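PDB 4JJA: conserved hypothetical exported protein from Bacteroides fragilis, which is of unknown function but probably acts as an exo-beta-N-acetylmuramidase that trims peptidoglycan fragments. Local coordinates for residues S4-G9 / T209-P214; P219-M224 / Y228-I233. All blocks are in the same frame, centred on the assembly; numbering follows the deposited sequence.

Interaction 1 (S4-G9 / T209-P214); sequences SDVIIG and TMYRLP
Val6 meets both Thr209 and Tyr211, and its CG2 methyl reaches both. Val6 CG2 lies 3.8 Å from the CG2 methyl of Thr209 and 4.2 Å from Tyr211 CD1. Val6 CB also lies against the ring, 4.1 Å from Tyr211 CD1. The Val6 side chain crosses that of Tyr211 at about a right angle and comes obliquely to the ring. The torsion of Val6 explains the double contact: CG1 stands opposite the backbone N (chi1 172°), and CG2 sits beside that N, facing both the Thr209 methyl and Tyr211 CD1.

Tyr211 has its ring extended away from its own backbone N (chi1 179°). The ring therefore reaches along 4-9 from Val6 to Ile8. At the far end, Ile8 CG2 comes within 4.2 Å of Tyr211 OH, a loose contact.

Both segments are loops. Segment 4-9 precedes helix 13-20. Segment 209-214 follows strand 197-200, an outer strand of the six-stranded parallel sheet. The order of that sheet, 3-2-1-4-5-6, is that of a Rossmann-like fold. The contact thus lays the N-terminal segment against the loop that leaves the sheet.

No hydrogen bond joins the two segments. Thr209 divides its side chain between two tasks: CG2 packs on the valine, while OG1 is hydrogen-bonded to Thr206 N within its own loop. Segment 4-9 has polar bonds elsewhere in the chain: Asp5 O accepts from Asn204 ND2, and Ile8 N donates to Glu11 OE1. Pro143 also touches the side chain of Tyr211, and Arg142 touches that of Ile8.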
loop_
_atom_site.group_PDB
_atom_site.type_symbol
_atom_site.label_atom_id
_atom_site.label_comp_id
_atom_site.label_asym_id
_atom_site.label_seq_id
_atom_site.Cartn_x
_atom_site.Cartn_y
_atom_site.Cartn_z
ATOM N N SER A 4 4.956 -18.061 18.107
ATOM C CA SER A 4 3.521 -17.723 18.204
ATOM C C SER A 4 3.230 -16.480 17.358
ATOM O O SER A 4 4.078 -16.035 16.560
ATOM C CB SER A 4 3.077 -17.586 19.683
ATOM O OG SER A 4 4.042 -16.940 20.497
ATOM N N ASP A 5 2.028 -15.957 17.535
ATOM C CA ASP A 5 1.396 -15.039 16.606
ATOM C C ASP A 5 1.971 -13.640 16.689
ATOM O O ASP A 5 2.503 -13.223 17.707
ATOM C CB ASP A 5 -0.076 -14.959 16.904
ATOM C CG ASP A 5 -0.789 -16.261 16.608
ATOM O OD1 ASP A 5 -0.171 -17.146 15.952
ATOM O OD2 ASP A 5 -1.949 -16.386 17.032
ATOM N N VAL A 6 1.863 -12.941 15.571
ATOM C CA VAL A 6 2.340 -11.559 15.540
ATOM C C VAL A 6 1.641 -10.739 16.605
ATOM O O VAL A 6 0.436 -10.820 16.748
ATOM C CB VAL A 6 2.116 -10.915 14.148
ATOM C CG1 VAL A 6 2.428 -9.432 14.221
ATOM C CG2 VAL A 6 2.988 -11.584 13.116
ATOM N N ILE A 7 2.405 -9.918 17.308
ATOM C CA ILE A 7 1.832 -8.943 18.237
ATOM C C ILE A 7 2.149 -7.575 17.616
ATOM O O ILE A 7 3.297 -7.136 17.549
ATOM C CB ILE A 7 2.431 -9.057 19.656
ATOM C CG1 ILE A 7 2.269 -10.454 20.222
ATOM C CG2 ILE A 7 1.857 -8.001 20.591
ATOM C CD1 ILE A 7 3.027 -10.686 21.546
ATOM N N ILE A 8 1.121 -6.897 17.147
ATOM C CA ILE A 8 1.322 -5.611 16.493
ATOM C C ILE A 8 1.721 -4.549 17.527
ATOM O O ILE A 8 1.540 -4.721 18.742
ATOM C CB ILE A 8 0.089 -5.162 15.704
ATOM C CG1 ILE A 8 -1.102 -4.909 16.628
ATOM C CG2 ILE A 8 -0.237 -6.161 14.551
ATOM C CD1 ILE A 8 -2.302 -4.256 15.924
ATOM N N GLY A 9 2.287 -3.444 17.055
ATOM C CA GLY A 9 2.711 -2.367 17.925
ATOM C C GLY A 9 1.571 -1.902 18.842
ATOM O O GLY A 9 1.791 -1.659 20.017
ATOM N N THR A 209 7.512 -13.828 7.753
ATOM C CA THR A 209 6.221 -14.072 8.306
ATOM C C THR A 209 5.164 -13.679 7.276
ATOM O O THR A 209 5.240 -12.587 6.711
ATOM C CB THR A 209 6.000 -13.226 9.545
ATOM O OG1 THR A 209 7.031 -13.477 10.488
ATOM C CG2 THR A 209 4.605 -13.446 10.190
HETATM N N MSE A 210 4.142 -14.496 7.101
HETATM C CA MSE A 210 3.036 -14.268 6.184
HETATM C C MSE A 210 1.809 -13.874 6.959
HETATM O O MSE A 210 0.891 -14.675 7.155
HETATM C CB MSE A 210 2.778 -15.508 5.327
HETATM C CG MSE A 210 4.043 -15.999 4.624
HETATM SE SE MSE A 210 4.975 -14.702 3.518
HETATM C CE MSE A 210 3.562 -14.349 2.236
ATOM N N TYR A 211 1.784 -12.631 7.426
ATOM C CA TYR A 211 0.668 -12.108 8.174
ATOM C C TYR A 211 -0.528 -11.934 7.304
ATOM O O TYR A 211 -0.425 -11.380 6.210
ATOM C CB TYR A 211 1.050 -10.803 8.814
ATOM C CG TYR A 211 -0.040 -10.119 9.613
ATOM C CD1 TYR A 211 -0.357 -10.495 10.910
ATOM C CD2 TYR A 211 -0.718 -9.020 9.094
ATOM C CE1 TYR A 211 -1.301 -9.808 11.627
ATOM C CE2 TYR A 211 -1.641 -8.319 9.811
ATOM C CZ TYR A 211 -1.916 -8.707 11.106
ATOM O OH TYR A 211 -2.870 -7.963 11.795
ATOM N N ARG A 212 -1.694 -12.327 7.817
ATOM C CA ARG A 212 -2.969 -12.208 7.119
ATOM C C ARG A 212 -3.799 -11.114 7.760
ATOM O O ARG A 212 -3.868 -11.023 8.978
ATOM C CB ARG A 212 -3.709 -13.546 7.168
ATOM C CG ARG A 212 -2.980 -14.592 6.397
ATOM C CD ARG A 212 -3.657 -15.914 6.328
ATOM N NE ARG A 212 -4.759 -16.027 5.441
ATOM C CZ ARG A 212 -4.666 -16.408 4.169
ATOM N NH1 ARG A 212 -3.514 -16.659 3.589
ATOM N NH2 ARG A 212 -5.771 -16.551 3.502
ATOM N N LEU A 213 -4.364 -10.253 6.949
ATOM C CA LEU A 213 -5.029 -9.063 7.419
ATOM C C LEU A 213 -6.431 -9.423 7.897
ATOM O O LEU A 213 -7.203 -9.992 7.153
ATOM C CB LEU A 213 -5.155 -8.045 6.284
ATOM C CG LEU A 213 -3.922 -7.197 6.049
ATOM C CD1 LEU A 213 -2.624 -7.858 5.874
ATOM C CD2 LEU A 213 -4.173 -6.211 4.956
ATOM N N PRO A 214 -6.778 -9.068 9.137
ATOM C CA PRO A 214 -8.127 -9.383 9.615
ATOM C C PRO A 214 -9.210 -8.538 8.989
ATOM O O PRO A 214 -10.375 -8.984 8.930
ATOM C CB PRO A 214 -8.015 -9.111 11.120
ATOM C CG PRO A 214 -6.884 -8.050 11.246
ATOM C CD PRO A 214 -5.920 -8.468 10.200
#

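Interaction 2 (P219-M224 / Y228-I233); sequences PNLPNM and YLYPSI
Met224 O accepts a hydrogen bond from Tyr228 N, the i to i+4 bond of the first turn of helix 224-233. Tyr228 N lies 2.8 Å from Met224 O, and the N-H...O angle is 159°. The donor is tilted 20° from the carbonyl plane. Asn223 is the N-cap of this helix: its OD1 accepts from Ala226 N. Further on, Pro231 has no N-H to give, and the helix is kinked there. Leu229 O accepts from both Ser232 N and Ile233 N.

The apolar contacts are made by two pairs of side chains. Leu221, in the loop before the helix, puts its CD2 methyl 3.8 Å from Tyr230 CD1. These two side chains cross at about a right angle, and CD2 comes obliquely to the ring. Tyr230 also meets Phe251 edge-to-face, and its OH is hydrogen-bonded to a glycerol, probably from the crystallisation liquor.

The other pair is Met224, a selenomethionine, and Tyr228. Trp298 packs edge-to-face with the Tyr228 ring. The Met224 chain bends at chi2 (-56°) and again at chi3, which carries its end to the phenol end of Tyr228. Nearer the backbone, Met224 CB is 3.9 Å from Tyr228 CE2. Met224 CE lies 3.5 Å from Tyr228 CZ and 3.4 Å from Tyr228 OH.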
loop_
_atom_site.group_PDB
_atom_site.type_symbol
_atom_site.label_atom_id
_atom_site.label_comp_id
_atom_site.label_asym_id
_atom_site.label_seq_id
_atom_site.Cartn_x
_atom_site.Cartn_y
_atom_site.Cartn_z
ATOM N N PRO A 219 -11.738 -1.695 -0.175
ATOM C CA PRO A 219 -12.887 -2.594 -0.436
ATOM C C PRO A 219 -12.579 -3.710 -1.460
ATOM O O PRO A 219 -13.075 -4.828 -1.353
ATOM C CB PRO A 219 -13.947 -1.636 -0.938
ATOM C CG PRO A 219 -13.659 -0.358 -0.146
ATOM C CD PRO A 219 -12.157 -0.283 -0.123
ATOM N N ASN A 220 -11.803 -3.364 -2.489
ATOM C CA ASN A 220 -11.492 -4.300 -3.580
ATOM C C ASN A 220 -10.222 -5.117 -3.346
ATOM O O ASN A 220 -9.754 -5.776 -4.249
ATOM C CB ASN A 220 -11.521 -3.599 -4.962
ATOM C CG ASN A 220 -12.927 -3.252 -5.346
ATOM O OD1 ASN A 220 -13.714 -4.129 -5.634
ATOM N ND2 ASN A 220 -13.279 -1.982 -5.253
ATOM N N LEU A 221 -9.731 -5.121 -2.111
ATOM C CA LEU A 221 -8.710 -6.078 -1.653
ATOM C C LEU A 221 -9.323 -6.913 -0.546
ATOM O O LEU A 221 -8.976 -6.792 0.640
ATOM C CB LEU A 221 -7.430 -5.347 -1.190
ATOM C CG LEU A 221 -6.657 -4.640 -2.295
ATOM C CD1 LEU A 221 -5.511 -3.830 -1.686
ATOM C CD2 LEU A 221 -6.125 -5.658 -3.311
ATOM N N PRO A 222 -10.290 -7.773 -0.916
ATOM C CA PRO A 222 -11.139 -8.344 0.116
ATOM C C PRO A 222 -10.509 -9.508 0.812
ATOM O O PRO A 222 -11.044 -9.891 1.874
ATOM C CB PRO A 222 -12.363 -8.809 -0.660
ATOM C CG PRO A 222 -11.818 -9.110 -2.008
ATOM C CD PRO A 222 -10.843 -7.999 -2.263
ATOM N N ASN A 223 -9.503 -10.132 0.218
ATOM C CA ASN A 223 -8.904 -11.350 0.727
ATOM C C ASN A 223 -7.382 -11.372 0.474
ATOM O O ASN A 223 -6.831 -10.477 -0.181
ATOM C CB ASN A 223 -9.614 -12.606 0.185
ATOM C CG ASN A 223 -9.490 -12.745 -1.319
ATOM O OD1 ASN A 223 -8.657 -12.113 -1.920
ATOM N ND2 ASN A 223 -10.322 -13.544 -1.913
HETATM N N MSE A 224 -6.718 -12.401 0.996
HETATM C CA MSE A 224 -5.305 -12.475 0.852
HETATM C C MSE A 224 -4.873 -12.821 -0.577
HETATM O O MSE A 224 -3.806 -12.387 -1.015
HETATM C CB MSE A 224 -4.662 -13.406 1.868
HETATM C CG MSE A 224 -4.818 -12.901 3.316
HETATM SE SE MSE A 224 -4.127 -11.129 3.563
HETATM C CE MSE A 224 -2.288 -11.480 3.126
ATOM N N TYR A 228 -2.004 -10.769 -2.479
ATOM C CA TYR A 228 -0.825 -11.371 -3.052
ATOM C C TYR A 228 -0.688 -11.188 -4.553
ATOM O O TYR A 228 0.415 -11.105 -5.081
ATOM C CB TYR A 228 -0.728 -12.853 -2.696
ATOM C CG TYR A 228 -0.590 -13.141 -1.209
ATOM C CD1 TYR A 228 0.309 -12.419 -0.405
ATOM C CD2 TYR A 228 -1.249 -14.187 -0.620
ATOM C CE1 TYR A 228 0.488 -12.692 0.936
ATOM C CE2 TYR A 228 -1.079 -14.492 0.734
ATOM C CZ TYR A 228 -0.224 -13.764 1.527
ATOM O OH TYR A 228 -0.056 -14.071 2.849
ATOM N N LEU A 229 -1.816 -11.162 -5.254
ATOM C CA LEU A 229 -1.839 -10.915 -6.697
ATOM C C LEU A 229 -1.715 -9.449 -7.096
ATOM O O LEU A 229 -1.307 -9.140 -8.203
ATOM C CB LEU A 229 -3.118 -11.527 -7.312
ATOM C CG LEU A 229 -3.098 -13.047 -7.482
ATOM C CD1 LEU A 229 -4.504 -13.544 -7.817
ATOM C CD2 LEU A 229 -2.100 -13.442 -8.549
ATOM N N TYR A 230 -2.038 -8.540 -6.166
ATOM C CA TYR A 230 -2.062 -7.129 -6.402
ATOM C C TYR A 230 -0.798 -6.598 -7.109
ATOM O O TYR A 230 -0.942 -5.799 -8.068
ATOM C CB TYR A 230 -2.407 -6.410 -5.083
ATOM C CG TYR A 230 -2.543 -4.927 -5.118
ATOM C CD1 TYR A 230 -3.576 -4.294 -5.779
ATOM C CD2 TYR A 230 -1.701 -4.139 -4.373
ATOM C CE1 TYR A 230 -3.696 -2.913 -5.791
ATOM C CE2 TYR A 230 -1.809 -2.763 -4.365
ATOM C CZ TYR A 230 -2.779 -2.143 -5.095
ATOM O OH TYR A 230 -2.859 -0.761 -5.076
ATOM N N PRO A 231 0.406 -7.001 -6.683
ATOM C CA PRO A 231 1.566 -6.454 -7.381
ATOM C C PRO A 231 1.607 -6.708 -8.874
ATOM O O PRO A 231 2.116 -5.882 -9.631
ATOM C CB PRO A 231 2.758 -7.155 -6.690
ATOM C CG PRO A 231 2.224 -7.538 -5.364
ATOM C CD PRO A 231 0.774 -7.860 -5.531
ATOM N N SER A 232 1.099 -7.865 -9.277
ATOM C CA SER A 232 1.079 -8.274 -10.690
ATOM C C SER A 232 -0.158 -7.715 -11.399
ATOM O O SER A 232 -0.073 -7.139 -12.472
ATOM C CB SER A 232 1.093 -9.809 -10.807
ATOM O OG SER A 232 2.261 -10.360 -10.229
ATOM N N ILE A 233 -1.292 -7.831 -10.779
ATOM C CA ILE A 233 -2.566 -7.523 -11.430
ATOM C C ILE A 233 -2.892 -6.035 -11.459
ATOM O O ILE A 233 -3.502 -5.579 -12.401
ATOM C CB ILE A 233 -3.710 -8.376 -10.787
ATOM C CG1 ILE A 233 -3.436 -9.842 -11.062
ATOM C CG2 ILE A 233 -5.116 -7.992 -11.291
ATOM C CD1 ILE A 233 -3.528 -10.272 -12.517
#

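How the interactions relate
Interaction 1 is partly buried, and its centre is about 17 Å from that of the chain. Interaction 2 is buried, with its centre about 10 Å from that of the chain. Interaction 1 joins two loops distant in sequence by van der Waals contacts, without a hydrogen bond. Interaction 2 is local: it joins a helix to its own start and the loop before it, and adds a backbone hydrogen bond. The two touch, although their centres are 18 Å apart. Met224 SE lies 3.5 Å from Leu213 N. Loop 209-214 thus packs on segment 4-9 through the side chains of Thr209 and Tyr211, and on helix 224-233 through Met210, Arg212, Leu213 and the carbonyl of Tyr211.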